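Local coordinates for protein alpha-galactosidase 1 (Saccharomyces cerevisiae, PDB 3LRK) that hydrolyses terminal, non-reducing alpha-D-galactose residues from alpha-D-galactosides, working as a secreted, glycosylated homotetramer of glycosyl hydrolase family 27, at residues S163-K168 with W196-I200; S308-V312 with R438-Q442; D354-L360 with I462-R468. The protein carries 1 engineered substitution. All blocks are in the same frame, centred on the assembly; numbering follows the deposited sequence.

Interaction 1: residues S163-K168 with W196-I200; sequences SYHRYK and WGSGI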
ATOM      1  N   SER A 163      -5.053 -10.271 -12.940  1.00 15.86           N
ATOM      2  CA  SER A 163      -4.193  -9.940 -14.088  1.00 16.13           C
ATOM      3  C   SER A 163      -3.577 -11.205 -14.700  1.00 16.04           C
ATOM      4  O   SER A 163      -3.500 -11.352 -15.925  1.00 15.86           O
ATOM      5  CB  SER A 163      -3.103  -8.955 -13.678  1.00 15.67           C
ATOM      6  OG  SER A 163      -3.650  -7.658 -13.527  1.00 18.51           O
ATOM      7  N   TYR A 164      -3.139 -12.120 -13.841  1.00 16.02           N
ATOM      8  CA  TYR A 164      -2.653 -13.415 -14.293  1.00 16.64           C
ATOM      9  C   TYR A 164      -3.682 -14.166 -15.151  1.00 16.81           C
ATOM     10  O   TYR A 164      -3.341 -14.684 -16.206  1.00 16.90           O
ATOM     11  CB  TYR A 164      -2.244 -14.274 -13.092  1.00 16.79           C
ATOM     12  CG  TYR A 164      -2.010 -15.727 -13.424  1.00 17.04           C
ATOM     13  CD1 TYR A 164      -0.766 -16.163 -13.912  1.00 19.12           C
ATOM     14  CD2 TYR A 164      -3.020 -16.671 -13.239  1.00 19.63           C
ATOM     15  CE1 TYR A 164      -0.545 -17.494 -14.198  1.00 19.41           C
ATOM     16  CE2 TYR A 164      -2.813 -18.015 -13.536  1.00 20.05           C
ATOM     17  CZ  TYR A 164      -1.570 -18.418 -14.010  1.00 19.35           C
ATOM     18  OH  TYR A 164      -1.352 -19.750 -14.301  1.00 19.22           O
ATOM     19  N   HIS A 165      -4.931 -14.244 -14.699  1.00 17.27           N
ATOM     20  CA  HIS A 165      -5.934 -14.985 -15.468  1.00 18.01           C
ATOM     21  C   HIS A 165      -6.249 -14.328 -16.821  1.00 17.71           C
ATOM     22  O   HIS A 165      -6.447 -15.027 -17.818  1.00 17.42           O
ATOM     23  CB  HIS A 165      -7.178 -15.272 -14.632  1.00 19.41           C
ATOM     24  CG  HIS A 165      -6.993 -16.429 -13.690  1.00 22.53           C
ATOM     25  ND1 HIS A 165      -6.762 -17.716 -14.132  1.00 26.28           N
ATOM     26  CD2 HIS A 165      -6.968 -16.490 -12.336  1.00 26.23           C
ATOM     27  CE1 HIS A 165      -6.627 -18.522 -13.093  1.00 25.78           C
ATOM     28  NE2 HIS A 165      -6.736 -17.801 -11.993  1.00 26.68           N
ATOM     29  N   ARG A 166      -6.221 -12.997 -16.867  1.00 16.81           N
ATOM     30  CA  ARG A 166      -6.435 -12.257 -18.130  1.00 16.83           C
ATOM     31  C   ARG A 166      -5.310 -12.531 -19.144  1.00 17.19           C
ATOM     32  O   ARG A 166      -5.578 -12.765 -20.336  1.00 18.03           O
ATOM     33  CB  ARG A 166      -6.577 -10.748 -17.865  1.00 16.34           C
ATOM     34  CG  ARG A 166      -6.789  -9.862 -19.134  1.00 15.46           C
ATOM     35  CD  ARG A 166      -7.439  -8.500 -18.802  1.00 13.20           C
ATOM     36  NE  ARG A 166      -6.726  -7.843 -17.711  1.00 13.93           N
ATOM     37  CZ  ARG A 166      -5.654  -7.081 -17.844  1.00 15.02           C
ATOM     38  NH1 ARG A 166      -5.167  -6.777 -19.059  1.00 14.18           N
ATOM     39  NH2 ARG A 166      -5.065  -6.604 -16.753  1.00 15.75           N
ATOM     40  N   TYR A 167      -4.068 -12.501 -18.674  1.00 17.26           N
ATOM     41  CA  TYR A 167      -2.913 -12.804 -19.532  1.00 17.88           C
ATOM     42  C   TYR A 167      -2.782 -14.286 -19.885  1.00 18.14           C
ATOM     43  O   TYR A 167      -2.379 -14.622 -21.016  1.00 17.49           O
ATOM     44  CB  TYR A 167      -1.621 -12.177 -18.983  1.00 17.79           C
ATOM     45  CG  TYR A 167      -1.657 -10.699 -19.248  1.00 18.74           C
ATOM     46  CD1 TYR A 167      -1.946  -9.782 -18.237  1.00 18.67           C
ATOM     47  CD2 TYR A 167      -1.494 -10.220 -20.557  1.00 16.82           C
ATOM     48  CE1 TYR A 167      -2.036  -8.410 -18.516  1.00 19.05           C
ATOM     49  CE2 TYR A 167      -1.580  -8.873 -20.839  1.00 18.08           C
ATOM     50  CZ  TYR A 167      -1.845  -7.974 -19.830  1.00 18.58           C
ATOM     51  OH  TYR A 167      -1.920  -6.646 -20.148  1.00 18.55           O
ATOM     52  N   LYS A 168      -3.167 -15.157 -18.941  1.00 17.68           N
ATOM     53  CA  LYS A 168      -3.281 -16.593 -19.203  1.00 18.13           C
ATOM     54  C   LYS A 168      -4.311 -16.941 -20.272  1.00 17.77           C
ATOM     55  O   LYS A 168      -4.092 -17.869 -21.055  1.00 17.06           O
ATOM     56  CB  LYS A 168      -3.569 -17.395 -17.913  1.00 18.73           C
ATOM     57  CG  LYS A 168      -3.554 -18.917 -18.128  1.00 19.71           C
ATOM     58  CD  LYS A 168      -3.572 -19.685 -16.823  1.00 21.93           C
ATOM     59  CE  LYS A 168      -3.454 -21.192 -17.066  1.00 24.55           C
ATOM     60  NZ  LYS A 168      -4.746 -21.765 -17.581  1.00 25.28           N
ATOM     61  N   TRP A 196       4.497 -13.910 -11.596  1.00 17.73           N
ATOM     62  CA  TRP A 196       3.594 -14.828 -12.312  1.00 17.97           C
ATOM     63  C   TRP A 196       3.775 -14.928 -13.837  1.00 17.48           C
ATOM     64  O   TRP A 196       3.117 -15.735 -14.494  1.00 17.77           O
ATOM     65  CB  TRP A 196       2.123 -14.526 -11.982  1.00 17.97           C
ATOM     66  CG  TRP A 196       1.687 -13.061 -12.115  1.00 18.50           C
ATOM     67  CD1 TRP A 196       1.612 -12.141 -11.114  1.00 18.08           C
ATOM     68  CD2 TRP A 196       1.242 -12.397 -13.304  1.00 18.70           C
ATOM     69  NE1 TRP A 196       1.138 -10.937 -11.600  1.00 17.76           N
ATOM     70  CE2 TRP A 196       0.922 -11.063 -12.945  1.00 18.05           C
ATOM     71  CE3 TRP A 196       1.088 -12.794 -14.644  1.00 18.05           C
ATOM     72  CZ2 TRP A 196       0.456 -10.120 -13.879  1.00 16.75           C
ATOM     73  CZ3 TRP A 196       0.623 -11.855 -15.569  1.00 17.37           C
ATOM     74  CH2 TRP A 196       0.306 -10.539 -15.176  1.00 18.14           C
ATOM     75  N   GLY A 197       4.635 -14.094 -14.391  1.00 17.32           N
ATOM     76  CA  GLY A 197       4.846 -14.076 -15.839  1.00 17.95           C
ATOM     77  C   GLY A 197       5.383 -15.373 -16.418  1.00 18.31           C
ATOM     78  O   GLY A 197       4.965 -15.783 -17.499  1.00 18.31           O
ATOM     79  N   SER A 198       6.282 -16.043 -15.693  1.00 18.45           N
ATOM     80  CA  SER A 198       7.100 -17.128 -16.281  1.00 18.53           C
ATOM     81  C   SER A 198       6.323 -18.356 -16.758  1.00 19.18           C
ATOM     82  O   SER A 198       6.667 -18.959 -17.790  1.00 19.48           O
ATOM     83  CB  SER A 198       8.241 -17.538 -15.340  1.00 18.77           C
ATOM     84  OG  SER A 198       7.752 -18.239 -14.211  1.00 18.63           O
ATOM     85  N   GLY A 199       5.273 -18.720 -16.027  1.00 18.74           N
ATOM     86  CA  GLY A 199       4.479 -19.900 -16.349  1.00 18.57           C
ATOM     87  C   GLY A 199       3.545 -19.772 -17.534  1.00 18.68           C
ATOM     88  O   GLY A 199       2.986 -20.773 -18.001  1.00 18.49           O
ATOM     89  N   ILE A 200       3.367 -18.542 -18.025  1.00 18.86           N
ATOM     90  CA  ILE A 200       2.433 -18.276 -19.120  1.00 18.56           C
ATOM     91  C   ILE A 200       2.996 -17.394 -20.254  1.00 18.59           C
ATOM     92  O   ILE A 200       2.308 -17.184 -21.248  1.00 18.72           O
ATOM     93  CB  ILE A 200       1.129 -17.596 -18.594  1.00 18.47           C
ATOM     94  CG1 ILE A 200       1.449 -16.244 -17.934  1.00 18.19           C
ATOM     95  CG2 ILE A 200       0.361 -18.527 -17.623  1.00 18.98           C
ATOM     96  CD1 ILE A 200       0.173 -15.347 -17.681  1.00 17.12           C
TER
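The indole of W196 lies flat against helix 163-168, with the backbone CA of Y164 over one face of its six-membered ring. This is a CH-pi contact: CA of Y164 stands 3.9 Å from the ring centroid and 18° off its normal. The chi1 of 50° places CG of W196 between its own backbone N and carbonyl carbon, and its CB points toward the helix.

Apolar contacts continue around the indole. S163 CB packs on W196 CZ2 at 3.8 Å, and Y167 CD1 reaches the indole edge at CH2, 3.9 Å away. Y164 slides past W196 in the opposite direction and brings CE1 to 3.7 Å from I200 CG2. The other branch of I200 ends on the helix backbone, CD1 lying 3.6 Å from K168 N.

Polar ends are tied outside the pair: W196 NE1 bonds the backbone O of D191 and S163 OG its carboxylate OD2, K168 NZ pairs with D172, and Y167 OH bonds the backbone O of D149, the nucleophile. K154 and G155 of a neighbouring subunit pack on Y164 and W196. Helix and loop thus pack as outer elements of the TIM barrel, where helix 160-177 precedes strand 182-185 and the loop leads into strand 203-205.

Interaction 2: residues S308-V312 with R438-Q442; sequences SQASV and RLFGQ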
ATOM      1  N   SER A 308      25.420  -2.463 -32.643  1.00 26.26           N
ATOM      2  CA  SER A 308      26.215  -3.492 -33.300  1.00 27.18           C
ATOM      3  C   SER A 308      27.376  -4.006 -32.445  1.00 27.52           C
ATOM      4  O   SER A 308      28.192  -4.792 -32.925  1.00 27.58           O
ATOM      5  CB  SER A 308      26.720  -2.985 -34.660  1.00 26.89           C
ATOM      6  OG  SER A 308      27.834  -2.130 -34.485  1.00 29.30           O
ATOM      7  N   GLN A 309      27.439  -3.593 -31.178  1.00 27.88           N
ATOM      8  CA  GLN A 309      28.514  -4.053 -30.287  1.00 28.21           C
ATOM      9  C   GLN A 309      28.314  -5.513 -29.861  1.00 27.97           C
ATOM     10  O   GLN A 309      27.609  -5.810 -28.881  1.00 28.20           O
ATOM     11  CB  GLN A 309      28.690  -3.116 -29.080  1.00 28.13           C
ATOM     12  CG  GLN A 309      29.954  -3.394 -28.217  1.00 29.78           C
ATOM     13  CD  GLN A 309      31.263  -2.942 -28.882  1.00 30.39           C
ATOM     14  OE1 GLN A 309      31.276  -2.532 -30.040  1.00 31.97           O
ATOM     15  NE2 GLN A 309      32.363  -3.019 -28.142  1.00 28.95           N
ATOM     16  N   ALA A 310      28.965  -6.412 -30.602  1.00 27.17           N
ATOM     17  CA  ALA A 310      28.866  -7.857 -30.398  1.00 26.35           C
ATOM     18  C   ALA A 310      29.185  -8.295 -28.973  1.00 25.91           C
ATOM     19  O   ALA A 310      28.539  -9.191 -28.444  1.00 25.23           O
ATOM     20  CB  ALA A 310      29.756  -8.592 -31.392  1.00 26.56           C
ATOM     21  N   SER A 311      30.172  -7.639 -28.369  1.00 25.59           N
ATOM     22  CA  SER A 311      30.642  -7.926 -27.013  1.00 26.03           C
ATOM     23  C   SER A 311      29.535  -7.734 -25.970  1.00 25.41           C
ATOM     24  O   SER A 311      29.411  -8.500 -25.006  1.00 25.32           O
ATOM     25  CB  SER A 311      31.792  -6.973 -26.689  1.00 25.78           C
ATOM     26  OG  SER A 311      32.678  -7.579 -25.777  1.00 31.18           O
ATOM     27  N   VAL A 312      28.743  -6.689 -26.163  1.00 24.86           N
ATOM     28  CA  VAL A 312      27.668  -6.361 -25.229  1.00 24.00           C
ATOM     29  C   VAL A 312      26.447  -7.269 -25.448  1.00 23.99           C
ATOM     30  O   VAL A 312      25.827  -7.727 -24.479  1.00 24.09           O
ATOM     31  CB  VAL A 312      27.323  -4.854 -25.293  1.00 24.05           C
ATOM     32  CG1 VAL A 312      26.092  -4.524 -24.455  1.00 23.10           C
ATOM     33  CG2 VAL A 312      28.517  -4.014 -24.828  1.00 23.89           C
ATOM     34  N   ARG A 438      36.200 -10.520 -30.968  1.00 43.75           N
ATOM     35  CA  ARG A 438      35.074  -9.615 -31.174  1.00 43.04           C
ATOM     36  C   ARG A 438      34.011  -9.697 -30.070  1.00 42.11           C
ATOM     37  O   ARG A 438      33.229  -8.759 -29.896  1.00 41.94           O
ATOM     38  CB  ARG A 438      34.449  -9.845 -32.549  1.00 43.24           C
ATOM     39  CG  ARG A 438      35.404  -9.568 -33.701  1.00 44.27           C
ATOM     40  CD  ARG A 438      34.741  -9.753 -35.062  1.00 46.39           C
ATOM     41  NE  ARG A 438      34.174 -11.090 -35.264  1.00 47.95           N
ATOM     42  CZ  ARG A 438      34.874 -12.184 -35.555  1.00 48.84           C
ATOM     43  NH1 ARG A 438      36.196 -12.129 -35.675  1.00 50.47           N
ATOM     44  NH2 ARG A 438      34.251 -13.344 -35.722  1.00 48.73           N
ATOM     45  N   LEU A 439      34.001 -10.799 -29.319  1.00 41.03           N
ATOM     46  CA  LEU A 439      32.999 -11.004 -28.265  1.00 40.34           C
ATOM     47  C   LEU A 439      33.492 -10.694 -26.843  1.00 40.16           C
ATOM     48  O   LEU A 439      32.702 -10.705 -25.899  1.00 40.17           O
ATOM     49  CB  LEU A 439      32.423 -12.428 -28.328  1.00 39.86           C
ATOM     50  CG  LEU A 439      31.843 -12.961 -29.645  1.00 38.93           C
ATOM     51  CD1 LEU A 439      31.248 -14.333 -29.424  1.00 36.93           C
ATOM     52  CD2 LEU A 439      30.803 -12.017 -30.246  1.00 37.52           C
ATOM     53  N   PHE A 440      34.784 -10.420 -26.685  1.00 39.92           N
ATOM     54  CA  PHE A 440      35.353 -10.184 -25.356  1.00 39.84           C
ATOM     55  C   PHE A 440      35.815  -8.750 -25.117  1.00 39.95           C
ATOM     56  O   PHE A 440      36.017  -8.342 -23.972  1.00 39.94           O
ATOM     57  CB  PHE A 440      36.493 -11.173 -25.062  1.00 39.69           C
ATOM     58  CG  PHE A 440      36.020 -12.561 -24.753  1.00 39.50           C
ATOM     59  CD1 PHE A 440      36.029 -13.547 -25.733  1.00 39.44           C
ATOM     60  CD2 PHE A 440      35.547 -12.882 -23.479  1.00 39.17           C
ATOM     61  CE1 PHE A 440      35.580 -14.834 -25.454  1.00 38.80           C
ATOM     62  CE2 PHE A 440      35.092 -14.165 -23.188  1.00 38.92           C
ATOM     63  CZ  PHE A 440      35.115 -15.148 -24.180  1.00 39.42           C
ATOM     64  N   GLY A 441      35.950  -7.987 -26.197  1.00 40.08           N
ATOM     65  CA  GLY A 441      36.569  -6.672 -26.136  1.00 40.63           C
ATOM     66  C   GLY A 441      38.074  -6.816 -25.984  1.00 40.86           C
ATOM     67  O   GLY A 441      38.660  -7.801 -26.437  1.00 40.89           O
ATOM     68  N   GLN A 442      38.692  -5.845 -25.321  1.00 41.07           N
ATOM     69  CA  GLN A 442      40.143  -5.803 -25.183  1.00 41.38           C
ATOM     70  C   GLN A 442      40.572  -5.897 -23.722  1.00 40.93           C
ATOM     71  O   GLN A 442      40.049  -5.183 -22.865  1.00 40.61           O
ATOM     72  CB  GLN A 442      40.684  -4.512 -25.802  1.00 41.65           C
ATOM     73  CG  GLN A 442      42.199  -4.418 -25.898  1.00 43.87           C
ATOM     74  CD  GLN A 442      42.741  -4.748 -27.285  1.00 46.53           C
ATOM     75  OE1 GLN A 442      42.075  -5.394 -28.108  1.00 48.14           O
ATOM     76  NE2 GLN A 442      43.964  -4.300 -27.549  1.00 47.67           N
TER
HETATM   77  O   HOH W   1      32.326  -6.233 -29.915  1.00 30.00           O
HETATM   78  O   HOH W   2      31.060 -10.550 -23.833  1.00 31.13           O
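With OG anti to the backbone N, chi1 -151°, S311 extends its hydroxyl to the L439 carbonyl, in the short, weakly bonded helical turn 437-440, while L439, whose CG is anti to its carbonyl carbon (chi1 -53°), brings CD2 against A310 CB. The contact joins the first turn of helix 310-316, in the TIM-barrel part of the chain, to the turn that leads into strand 442-447 of the C-terminal beta sandwich. S311 OG donates a weak hydrogen bond to L439 O at 3.1 Å. Beyond that carbonyl the chain turns at G441, the first residue to leave helical angles, with a positive phi of 74°.

The apolar part is small: A310 CB touches L439 CD2 at 3.8 Å and also rests against R438 O. L439 also touches Y428 and L432 of helix 428-433. R438 directs its guanidinium away from the contact to a salt bridge with D436, and Q309, at the N-cap position, hands its NE2 to L396 O and A398 O.

Two waters complete the join. One accepts from S311 N at 3.0 Å and donates to R438 O at 2.7 Å, so it links the two backbones beside the serine. The second donates to S311 O at 2.9 Å and to L439 O at 2.6 Å; L439 O therefore receives both this water and the weak bond from S311 OG.

Interaction 3: residues D354-L360 with I462-R468; sequences DQVVALL and IAFYRLR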
ATOM      1  N   ASP A 354      33.116 -16.462 -16.400  1.00 28.91           N
ATOM      2  CA  ASP A 354      33.491 -15.054 -16.350  1.00 28.82           C
ATOM      3  C   ASP A 354      32.474 -14.253 -15.512  1.00 28.75           C
ATOM      4  O   ASP A 354      31.461 -14.793 -15.084  1.00 28.64           O
ATOM      5  CB  ASP A 354      33.604 -14.468 -17.771  1.00 28.37           C
ATOM      6  CG  ASP A 354      34.695 -15.136 -18.617  1.00 28.70           C
ATOM      7  OD1 ASP A 354      35.535 -15.895 -18.073  1.00 27.67           O
ATOM      8  OD2 ASP A 354      34.715 -14.892 -19.841  1.00 27.33           O
ATOM      9  N   GLN A 355      32.777 -12.982 -15.260  1.00 28.75           N
ATOM     10  CA  GLN A 355      31.893 -12.073 -14.521  1.00 28.83           C
ATOM     11  C   GLN A 355      31.722 -10.788 -15.321  1.00 28.86           C
ATOM     12  O   GLN A 355      32.694 -10.290 -15.885  1.00 29.06           O
ATOM     13  CB  GLN A 355      32.505 -11.754 -13.144  1.00 28.73           C
ATOM     14  CG  GLN A 355      31.524 -11.154 -12.098  1.00 28.11           C
ATOM     15  CD  GLN A 355      30.566 -12.186 -11.485  1.00 26.08           C
ATOM     16  OE1 GLN A 355      29.643 -11.828 -10.741  1.00 26.72           O
ATOM     17  NE2 GLN A 355      30.783 -13.461 -11.785  1.00 23.64           N
ATOM     18  N   VAL A 356      30.498 -10.255 -15.383  1.00 29.16           N
ATOM     19  CA  VAL A 356      30.266  -8.927 -15.973  1.00 29.23           C
ATOM     20  C   VAL A 356      30.186  -7.922 -14.853  1.00 29.10           C
ATOM     21  O   VAL A 356      29.473  -8.139 -13.868  1.00 29.01           O
ATOM     22  CB  VAL A 356      28.916  -8.763 -16.735  1.00 29.73           C
ATOM     23  CG1 VAL A 356      29.068  -7.780 -17.913  1.00 28.60           C
ATOM     24  CG2 VAL A 356      28.355 -10.052 -17.189  1.00 30.83           C
ATOM     25  N   VAL A 357      30.897  -6.813 -15.019  1.00 28.83           N
ATOM     26  CA  VAL A 357      30.916  -5.747 -14.027  1.00 28.35           C
ATOM     27  C   VAL A 357      30.534  -4.437 -14.703  1.00 27.82           C
ATOM     28  O   VAL A 357      31.000  -4.143 -15.808  1.00 27.76           O
ATOM     29  CB  VAL A 357      32.304  -5.647 -13.331  1.00 28.42           C
ATOM     30  CG1 VAL A 357      32.289  -4.595 -12.230  1.00 28.75           C
ATOM     31  CG2 VAL A 357      32.696  -6.992 -12.749  1.00 28.39           C
ATOM     32  N   ALA A 358      29.661  -3.671 -14.055  1.00 26.86           N
ATOM     33  CA  ALA A 358      29.292  -2.345 -14.551  1.00 26.45           C
ATOM     34  C   ALA A 358      29.568  -1.304 -13.482  1.00 26.50           C
ATOM     35  O   ALA A 358      29.103  -1.429 -12.348  1.00 26.55           O
ATOM     36  CB  ALA A 358      27.815  -2.301 -14.975  1.00 26.35           C
ATOM     37  N   LEU A 359      30.355  -0.297 -13.835  1.00 26.25           N
ATOM     38  CA  LEU A 359      30.481   0.886 -12.995  1.00 26.37           C
ATOM     39  C   LEU A 359      29.712   2.025 -13.658  1.00 26.40           C
ATOM     40  O   LEU A 359      30.088   2.523 -14.723  1.00 26.39           O
ATOM     41  CB  LEU A 359      31.950   1.236 -12.737  1.00 26.21           C
ATOM     42  CG  LEU A 359      32.670   0.258 -11.796  1.00 26.56           C
ATOM     43  CD1 LEU A 359      34.187   0.473 -11.813  1.00 26.46           C
ATOM     44  CD2 LEU A 359      32.128   0.384 -10.373  1.00 25.64           C
ATOM     45  N   LEU A 360      28.606   2.408 -13.032  1.00 26.31           N
ATOM     46  CA  LEU A 360      27.648   3.296 -13.663  1.00 26.11           C
ATOM     47  C   LEU A 360      27.657   4.665 -12.991  1.00 26.25           C
ATOM     48  O   LEU A 360      27.386   4.789 -11.793  1.00 26.26           O
ATOM     49  CB  LEU A 360      26.247   2.660 -13.649  1.00 26.17           C
ATOM     50  CG  LEU A 360      25.040   3.389 -14.252  1.00 26.53           C
ATOM     51  CD1 LEU A 360      25.201   3.590 -15.767  1.00 27.18           C
ATOM     52  CD2 LEU A 360      23.777   2.593 -13.945  1.00 27.59           C
ATOM     53  N   ILE A 462      29.367   4.866 -18.426  1.00 25.66           N
ATOM     54  CA  ILE A 462      29.578   3.532 -17.886  1.00 25.76           C
ATOM     55  C   ILE A 462      30.986   2.990 -18.162  1.00 26.07           C
ATOM     56  O   ILE A 462      31.564   3.237 -19.222  1.00 26.05           O
ATOM     57  CB  ILE A 462      28.460   2.536 -18.408  1.00 25.25           C
ATOM     58  CG1 ILE A 462      28.398   1.259 -17.567  1.00 25.07           C
ATOM     59  CG2 ILE A 462      28.583   2.254 -19.924  1.00 25.33           C
ATOM     60  CD1 ILE A 462      27.243   0.308 -17.939  1.00 23.35           C
ATOM     61  N   ALA A 463      31.533   2.284 -17.179  1.00 26.66           N
ATOM     62  CA  ALA A 463      32.626   1.350 -17.421  1.00 27.27           C
ATOM     63  C   ALA A 463      32.031  -0.053 -17.395  1.00 27.44           C
ATOM     64  O   ALA A 463      31.511  -0.513 -16.370  1.00 27.05           O
ATOM     65  CB  ALA A 463      33.727   1.502 -16.369  1.00 27.32           C
ATOM     66  N   PHE A 464      32.105  -0.736 -18.527  1.00 27.68           N
ATOM     67  CA  PHE A 464      31.442  -2.029 -18.685  1.00 27.82           C
ATOM     68  C   PHE A 464      32.487  -3.113 -18.981  1.00 28.44           C
ATOM     69  O   PHE A 464      33.085  -3.122 -20.059  1.00 28.10           O
ATOM     70  CB  PHE A 464      30.401  -1.919 -19.808  1.00 27.66           C
ATOM     71  CG  PHE A 464      29.314  -2.960 -19.758  1.00 26.94           C
ATOM     72  CD1 PHE A 464      28.633  -3.239 -18.571  1.00 25.69           C
ATOM     73  CD2 PHE A 464      28.944  -3.638 -20.915  1.00 25.82           C
ATOM     74  CE1 PHE A 464      27.623  -4.194 -18.541  1.00 25.79           C
ATOM     75  CE2 PHE A 464      27.927  -4.596 -20.892  1.00 25.47           C
ATOM     76  CZ  PHE A 464      27.268  -4.865 -19.703  1.00 25.32           C
ATOM     77  N   TYR A 465      32.701  -4.010 -18.018  1.00 28.92           N
ATOM     78  CA  TYR A 465      33.786  -5.001 -18.099  1.00 30.14           C
ATOM     79  C   TYR A 465      33.357  -6.458 -18.083  1.00 30.28           C
ATOM     80  O   TYR A 465      32.363  -6.825 -17.448  1.00 30.28           O
ATOM     81  CB  TYR A 465      34.768  -4.840 -16.936  1.00 30.84           C
ATOM     82  CG  TYR A 465      35.367  -3.473 -16.755  1.00 31.92           C
ATOM     83  CD1 TYR A 465      35.230  -2.804 -15.542  1.00 34.80           C
ATOM     84  CD2 TYR A 465      36.078  -2.850 -17.781  1.00 33.46           C
ATOM     85  CE1 TYR A 465      35.786  -1.550 -15.343  1.00 35.43           C
ATOM     86  CE2 TYR A 465      36.633  -1.582 -17.595  1.00 34.76           C
ATOM     87  CZ  TYR A 465      36.485  -0.947 -16.370  1.00 35.01           C
ATOM     88  OH  TYR A 465      37.022   0.296 -16.159  1.00 35.40           O
ATOM     89  N   ARG A 466      34.156  -7.290 -18.747  1.00 30.59           N
ATOM     90  CA  ARG A 466      34.100  -8.729 -18.566  1.00 30.74           C
ATOM     91  C   ARG A 466      35.389  -9.175 -17.868  1.00 31.39           C
ATOM     92  O   ARG A 466      36.487  -8.881 -18.341  1.00 31.07           O
ATOM     93  CB  ARG A 466      33.914  -9.451 -19.905  1.00 30.55           C
ATOM     94  CG  ARG A 466      33.617 -10.936 -19.759  1.00 29.58           C
ATOM     95  CD  ARG A 466      33.144 -11.577 -21.055  1.00 29.45           C
ATOM     96  NE  ARG A 466      32.828 -12.985 -20.827  1.00 28.05           N
ATOM     97  CZ  ARG A 466      31.783 -13.629 -21.342  1.00 28.89           C
ATOM     98  NH1 ARG A 466      30.926 -12.999 -22.133  1.00 28.63           N
ATOM     99  NH2 ARG A 466      31.585 -14.910 -21.046  1.00 29.90           N
ATOM    100  N   LEU A 467      35.244  -9.849 -16.727  1.00 31.99           N
ATOM    101  CA  LEU A 467      36.387 -10.403 -15.994  1.00 32.96           C
ATOM    102  C   LEU A 467      36.574 -11.877 -16.314  1.00 33.68           C
ATOM    103  O   LEU A 467      35.612 -12.643 -16.327  1.00 33.26           O
ATOM    104  CB  LEU A 467      36.241 -10.216 -14.473  1.00 32.65           C
ATOM    105  CG  LEU A 467      36.207  -8.821 -13.821  1.00 33.58           C
ATOM    106  CD1 LEU A 467      36.794  -8.872 -12.416  1.00 33.09           C
ATOM    107  CD2 LEU A 467      36.917  -7.750 -14.622  1.00 34.08           C
ATOM    108  N   ARG A 468      37.823 -12.269 -16.572  1.00 34.89           N
ATOM    109  CA  ARG A 468      38.153 -13.650 -16.930  1.00 36.02           C
ATOM    110  C   ARG A 468      39.289 -14.139 -16.036  1.00 36.93           C
ATOM    111  O   ARG A 468      40.171 -13.353 -15.683  1.00 36.73           O
ATOM    112  CB  ARG A 468      38.570 -13.756 -18.405  1.00 36.10           C
ATOM    113  CG  ARG A 468      37.622 -13.087 -19.397  1.00 36.51           C
ATOM    114  CD  ARG A 468      37.855 -13.587 -20.811  1.00 37.38           C
ATOM    115  NE  ARG A 468      37.448 -14.985 -20.957  1.00 38.32           N
ATOM    116  CZ  ARG A 468      37.741 -15.758 -21.998  1.00 39.18           C
ATOM    117  NH1 ARG A 468      38.451 -15.278 -23.016  1.00 39.47           N
ATOM    118  NH2 ARG A 468      37.319 -17.017 -22.019  1.00 39.17           N
TER
HETATM  119  O   HOH W   3      37.043 -17.580 -19.500  1.00 39.74           O
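One carboxylate oxygen, D354 OD2, gathers two arginines of the neighbouring strand, R466 and R468, into a salt-bridge network. R466 NE donates at 2.9 Å to the anti lone pair of OD2; OD2 lies 15° out of the R466 guanidinium plane, and the carboxylate plane is turned 90° to that guanidinium. The R466 chain runs extended from CG to NE, whereas R468 bends at chi3 (69°) and gives OD2 a weak bond from NE at 3.0 Å. A water bridges D354 OD1, to which it donates, and R468 NH2, from which it accepts. N352 OD1 accepts from both R466 NH2 and D354 N.

From here the strands run antiparallel, with hydrogen-bonded pairs Q355-L467, V357-Y465 and L359-A463; L467 N to Q355 O, at 2.7 Å, is nearly straight. On the face of V356, A358 and I462, the F464 ring has A358 CB at its edge, CD1 to CB 3.8 Å, and V356 CG1 near CZ at 3.9 Å. V357 CG2 meets L467 CG on the opposite face.

Strands 342-349 and 391-395 flank the pair in the antiparallel sheet of the C-terminal domain, and helix 273-285 of the barrel covers A358, I462 and F464.

Overall arrangement
Interaction 1 belongs to the catalytic TIM barrel, whereas interactions 2 and 3 lie together where the barrel meets the C-terminal beta sandwich. The Y167 side chain in interaction 1 is about 6 Å from that of D149, the nucleophile; the other two contacts lie away from the annotated sites. Centres of interactions 1 and 2 are about 35 Å apart, those of 1 and 3 about 34 Å. Interactions 2 and 3, with centres about 12 Å apart, touch: the ring of F440 makes a cation-pi contact with R468 and packs by the D354-R466-R468 network, while V312 meets F464. Their segments alternate along the chain; interaction 2 joins barrel to sandwich, while interaction 3 is internal to the sandwich sheet.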